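Local coordinates for dihydroxyacetone kinase (Citrobacter freundii, PDB 1UN8), which phosphorylates dihydroxyacetone with ATP to give dihydroxyacetone phosphate, the second step of the oxidative route of glycerol fermentation, at residues A64-I69 against T75-G80; L105-N110 against A153-V158. All blocks are in the same frame, centred on the assembly; numbering follows the deposited sequence.

In the fold
Contacts 1 and 2 both pack a segment against a strand of one mixed sheet in the DhaK domain, next to the substrate site. In contact 1 the loop 64-69 covers strand 76-80; in contact 2 the start of helix 155-167 covers strand 104-109. Their centres lie about 11 Å apart, and they touch: His65 NE2 is 3.0 Å from Lys109 NZ, a probable hydrogen bond, while Phe68 CE1 packs 3.7 Å from Ile156 CG2. Lys109 is a substrate-binding residue, and Cys79 in contact 1 has its side chain about 4 Å from that of Ser59, another one.

Contact 1: residues A64-I69 against T75-G80; sequences AHVGFI and TAAVCG
Ala77 is the small bump on which the loop 64-69 settles, at a strand of the mixed sheet in the DhaK domain. Its CB points from strand 76-80 into a hollow bordered by His65, Val66 and Ile69. The nearest approach is that of Ile69 CD1, 3.6 Å from Ala77 CB. CG1 of this isoleucine stands anti to the carbonyl carbon (chi1 -75°), and with chi2 extended the chain carries CD1 along the strand to the methyl, while CG2 branches off to Thr75 O at 4.0 Å. On another side of the hollow His65 offers only its CB, 4.0 Å from Ala77 CB. Val66 borders it with its backbone N, 4.1 Å from Ala77 CB. The ring of His65 is turned toward other partners: NE2 hydrogen-bonds to Lys109, ND1 to His159, and Ala64 CB sits over the centre of one face.

The loop is tightly wound: a cis peptide precedes His65, a 3-10 turn follows at Val66 and Gly67, and Phe68 N hydrogen-bonds to His65 O at 2.9 Å. Strand 40-43 adds Val41, which touches both Val66 and Ile69, and helix 12-22 reaches Val66 and Cys79. Farther along the strand, beyond Ala77, the contact narrows to one methyl against one sulfur: Val66 CG2 rests 3.7 Å from Cys79 SG.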
# COMPACT_ATOMS: atom_id res chain seq x y z
N ALA A 64 -4.37 -7.08 9.08
CA ALA A 64 -4.53 -8.25 9.96
C ALA A 64 -4.33 -7.75 11.38
O ALA A 64 -3.44 -6.94 11.59
CB ALA A 64 -3.49 -9.30 9.64
N HIS A 65 -5.13 -8.20 12.33
CA HIS A 65 -6.22 -9.15 12.09
C HIS A 65 -7.56 -8.47 12.26
O HIS A 65 -8.61 -9.04 11.94
CB HIS A 65 -6.12 -10.33 13.07
CG HIS A 65 -4.91 -11.19 12.85
ND1 HIS A 65 -4.91 -12.27 11.99
CD2 HIS A 65 -3.66 -11.12 13.37
CE1 HIS A 65 -3.72 -12.83 12.00
NE2 HIS A 65 -2.94 -12.15 12.83
N VAL A 66 -7.53 -7.24 12.76
CA VAL A 66 -8.75 -6.46 12.97
C VAL A 66 -9.58 -6.32 11.68
O VAL A 66 -10.80 -6.27 11.72
CB VAL A 66 -8.41 -5.06 13.50
CG1 VAL A 66 -9.62 -4.19 13.52
CG2 VAL A 66 -7.76 -5.14 14.89
N GLY A 67 -8.90 -6.26 10.53
CA GLY A 67 -9.55 -6.12 9.24
C GLY A 67 -10.28 -7.38 8.80
O GLY A 67 -11.03 -7.38 7.81
N PHE A 68 -10.09 -8.46 9.55
CA PHE A 68 -10.82 -9.69 9.24
C PHE A 68 -11.75 -10.12 10.36
O PHE A 68 -12.03 -11.31 10.54
CB PHE A 68 -9.86 -10.76 8.74
CG PHE A 68 -8.97 -10.25 7.67
CD1 PHE A 68 -7.64 -9.93 7.96
CD2 PHE A 68 -9.44 -10.07 6.38
CE1 PHE A 68 -6.79 -9.44 6.99
CE2 PHE A 68 -8.61 -9.59 5.41
CZ PHE A 68 -7.24 -9.27 5.73
N ILE A 69 -12.22 -9.14 11.11
CA ILE A 69 -13.19 -9.38 12.18
C ILE A 69 -14.56 -9.10 11.56
O ILE A 69 -14.75 -8.09 10.86
CB ILE A 69 -12.95 -8.41 13.36
CG1 ILE A 69 -11.73 -8.83 14.17
CG2 ILE A 69 -14.20 -8.31 14.26
CD1 ILE A 69 -11.31 -7.79 15.17
N THR A 75 -13.98 -13.36 15.19
CA THR A 75 -14.94 -12.88 16.17
C THR A 75 -14.29 -11.75 16.94
O THR A 75 -14.94 -10.77 17.30
CB THR A 75 -15.34 -13.99 17.17
OG1 THR A 75 -16.08 -15.01 16.48
CG2 THR A 75 -16.18 -13.43 18.30
N ALA A 76 -13.00 -11.88 17.18
CA ALA A 76 -12.24 -10.86 17.90
C ALA A 76 -10.77 -11.03 17.55
O ALA A 76 -10.36 -12.06 17.02
CB ALA A 76 -12.45 -11.03 19.40
N ALA A 77 -9.98 -10.00 17.84
CA ALA A 77 -8.54 -10.04 17.58
C ALA A 77 -7.83 -9.44 18.78
O ALA A 77 -8.23 -8.39 19.29
CB ALA A 77 -8.20 -9.24 16.29
N VAL A 78 -6.78 -10.11 19.24
CA VAL A 78 -6.04 -9.60 20.39
C VAL A 78 -4.77 -8.98 19.83
O VAL A 78 -3.91 -9.68 19.28
CB VAL A 78 -5.69 -10.75 21.36
CG1 VAL A 78 -5.48 -10.20 22.76
CG2 VAL A 78 -6.79 -11.81 21.33
N CYS A 79 -4.66 -7.66 19.98
CA CYS A 79 -3.54 -6.88 19.46
C CYS A 79 -2.42 -6.57 20.45
O CYS A 79 -2.63 -5.86 21.45
CB CYS A 79 -4.06 -5.56 18.88
SG CYS A 79 -5.48 -5.78 17.77
N GLY A 80 -1.23 -7.10 20.17
CA GLY A 80 -0.10 -6.84 21.03
C GLY A 80 0.54 -5.57 20.52
O GLY A 80 0.03 -4.93 19.59

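Contact 2: residues L105-N110 against A153-V158; sequences LLIVKN and AGTILV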
# COMPACT_ATOMS: atom_id res chain seq x y z
N LEU A 105 -12.23 -21.14 19.00
CA LEU A 105 -11.04 -21.64 18.34
C LEU A 105 -10.02 -20.50 18.26
O LEU A 105 -10.30 -19.44 17.70
CB LEU A 105 -11.38 -22.11 16.93
CG LEU A 105 -10.17 -22.26 16.01
CD1 LEU A 105 -9.26 -23.34 16.58
CD2 LEU A 105 -10.62 -22.62 14.59
N LEU A 106 -8.85 -20.71 18.86
CA LEU A 106 -7.80 -19.70 18.80
C LEU A 106 -6.96 -20.04 17.55
O LEU A 106 -6.51 -21.18 17.39
CB LEU A 106 -6.91 -19.76 20.05
CG LEU A 106 -7.55 -19.56 21.42
CD1 LEU A 106 -6.48 -19.68 22.51
CD2 LEU A 106 -8.25 -18.21 21.50
N ILE A 107 -6.80 -19.08 16.65
CA ILE A 107 -5.99 -19.29 15.46
C ILE A 107 -4.69 -18.50 15.70
O ILE A 107 -4.69 -17.26 15.73
CB ILE A 107 -6.69 -18.76 14.20
CG1 ILE A 107 -8.06 -19.44 14.04
CG2 ILE A 107 -5.78 -19.01 12.96
CD1 ILE A 107 -8.25 -20.20 12.76
N VAL A 108 -3.59 -19.22 15.88
CA VAL A 108 -2.31 -18.58 16.16
C VAL A 108 -1.20 -18.79 15.13
O VAL A 108 -0.92 -19.92 14.73
CB VAL A 108 -1.78 -19.05 17.53
CG1 VAL A 108 -0.45 -18.40 17.84
CG2 VAL A 108 -2.80 -18.70 18.60
N LYS A 109 -0.56 -17.70 14.71
CA LYS A 109 0.54 -17.77 13.75
C LYS A 109 1.72 -18.40 14.50
O LYS A 109 1.90 -18.15 15.69
CB LYS A 109 0.89 -16.37 13.23
CG LYS A 109 -0.22 -15.74 12.39
CD LYS A 109 0.22 -14.46 11.66
CE LYS A 109 0.74 -13.38 12.61
NZ LYS A 109 -0.20 -13.05 13.70
N ASN A 110 2.51 -19.21 13.81
CA ASN A 110 3.62 -19.91 14.46
C ASN A 110 4.77 -19.04 14.97
O ASN A 110 5.74 -18.80 14.26
CB ASN A 110 4.18 -20.98 13.52
CG ASN A 110 4.79 -22.15 14.27
OD1 ASN A 110 4.99 -22.09 15.48
ND2 ASN A 110 5.10 -23.23 13.54
N ALA A 153 1.02 -14.63 5.65
CA ALA A 153 -0.21 -14.31 4.93
C ALA A 153 -1.31 -15.37 4.86
O ALA A 153 -2.48 -15.07 5.07
CB ALA A 153 0.13 -13.82 3.53
N GLY A 154 -0.93 -16.60 4.55
CA GLY A 154 -1.91 -17.67 4.43
C GLY A 154 -2.84 -17.79 5.62
O GLY A 154 -3.96 -18.28 5.50
N THR A 155 -2.38 -17.35 6.78
CA THR A 155 -3.18 -17.43 7.99
C THR A 155 -4.61 -16.94 7.77
O THR A 155 -5.56 -17.57 8.22
CB THR A 155 -2.56 -16.61 9.14
OG1 THR A 155 -1.25 -17.11 9.46
CG2 THR A 155 -3.45 -16.67 10.38
N ILE A 156 -4.78 -15.83 7.06
CA ILE A 156 -6.12 -15.32 6.86
C ILE A 156 -6.98 -16.25 6.03
O ILE A 156 -8.20 -16.23 6.13
CB ILE A 156 -6.12 -13.91 6.23
CG1 ILE A 156 -5.48 -13.96 4.85
CG2 ILE A 156 -5.44 -12.91 7.17
CD1 ILE A 156 -6.20 -13.09 3.82
N LEU A 157 -6.36 -17.06 5.18
CA LEU A 157 -7.16 -17.99 4.40
C LEU A 157 -7.73 -19.00 5.38
O LEU A 157 -8.80 -19.57 5.16
CB LEU A 157 -6.32 -18.70 3.34
CG LEU A 157 -5.76 -17.80 2.24
CD1 LEU A 157 -5.04 -18.68 1.22
CD2 LEU A 157 -6.88 -16.99 1.59
N VAL A 158 -7.01 -19.21 6.48
CA VAL A 158 -7.46 -20.13 7.51
C VAL A 158 -8.63 -19.48 8.25
O VAL A 158 -9.61 -20.15 8.58
CB VAL A 158 -6.32 -20.48 8.50
CG1 VAL A 158 -6.85 -21.32 9.64
CG2 VAL A 158 -5.23 -21.25 7.76
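Thr155 and Val158, one helical turn apart, face strand 104-109 and supply all the side chains that segment 153-158 brings to this strand-helix packing. Ala153 and Gly154 come first, and Ala153 O accepts a hydrogen bond from Ile156 N at 3.1 Å. Thr155 is next and meets two strand residues with different atoms. Its OG1 lies 3.4 Å from Lys109 CG, an approach to the aliphatic part of the lysine rather than to its amine, and the two side chains cross at about a right angle. The lysine chain is bent at chi3 and chi4, and its amine, held by His65, lies near Asp114 and His61, which like Lys109 bind substrate. The threonine hydroxyl is hydrogen-bonded to Ile152 O. OG1 stands anti to the carbonyl carbon (chi1 -61°), which leaves CG2 anti to the backbone N, 4.2 Å from Ile107 CG2.

Ile156 and Leu157 turn elsewhere, both touching Met257 of strand 254-260, with Leu157 also on strand 301-309. Val158 then closes the contact with CG1, 3.6 Å from Ile107 CD1 and also near Ile107 CG2, so this one methyl group touches both branches of the isoleucine. The helix start is therefore wedged between the two sheets of the domain, and helix 172-184 adjoins both segments through Leu105 and Val158.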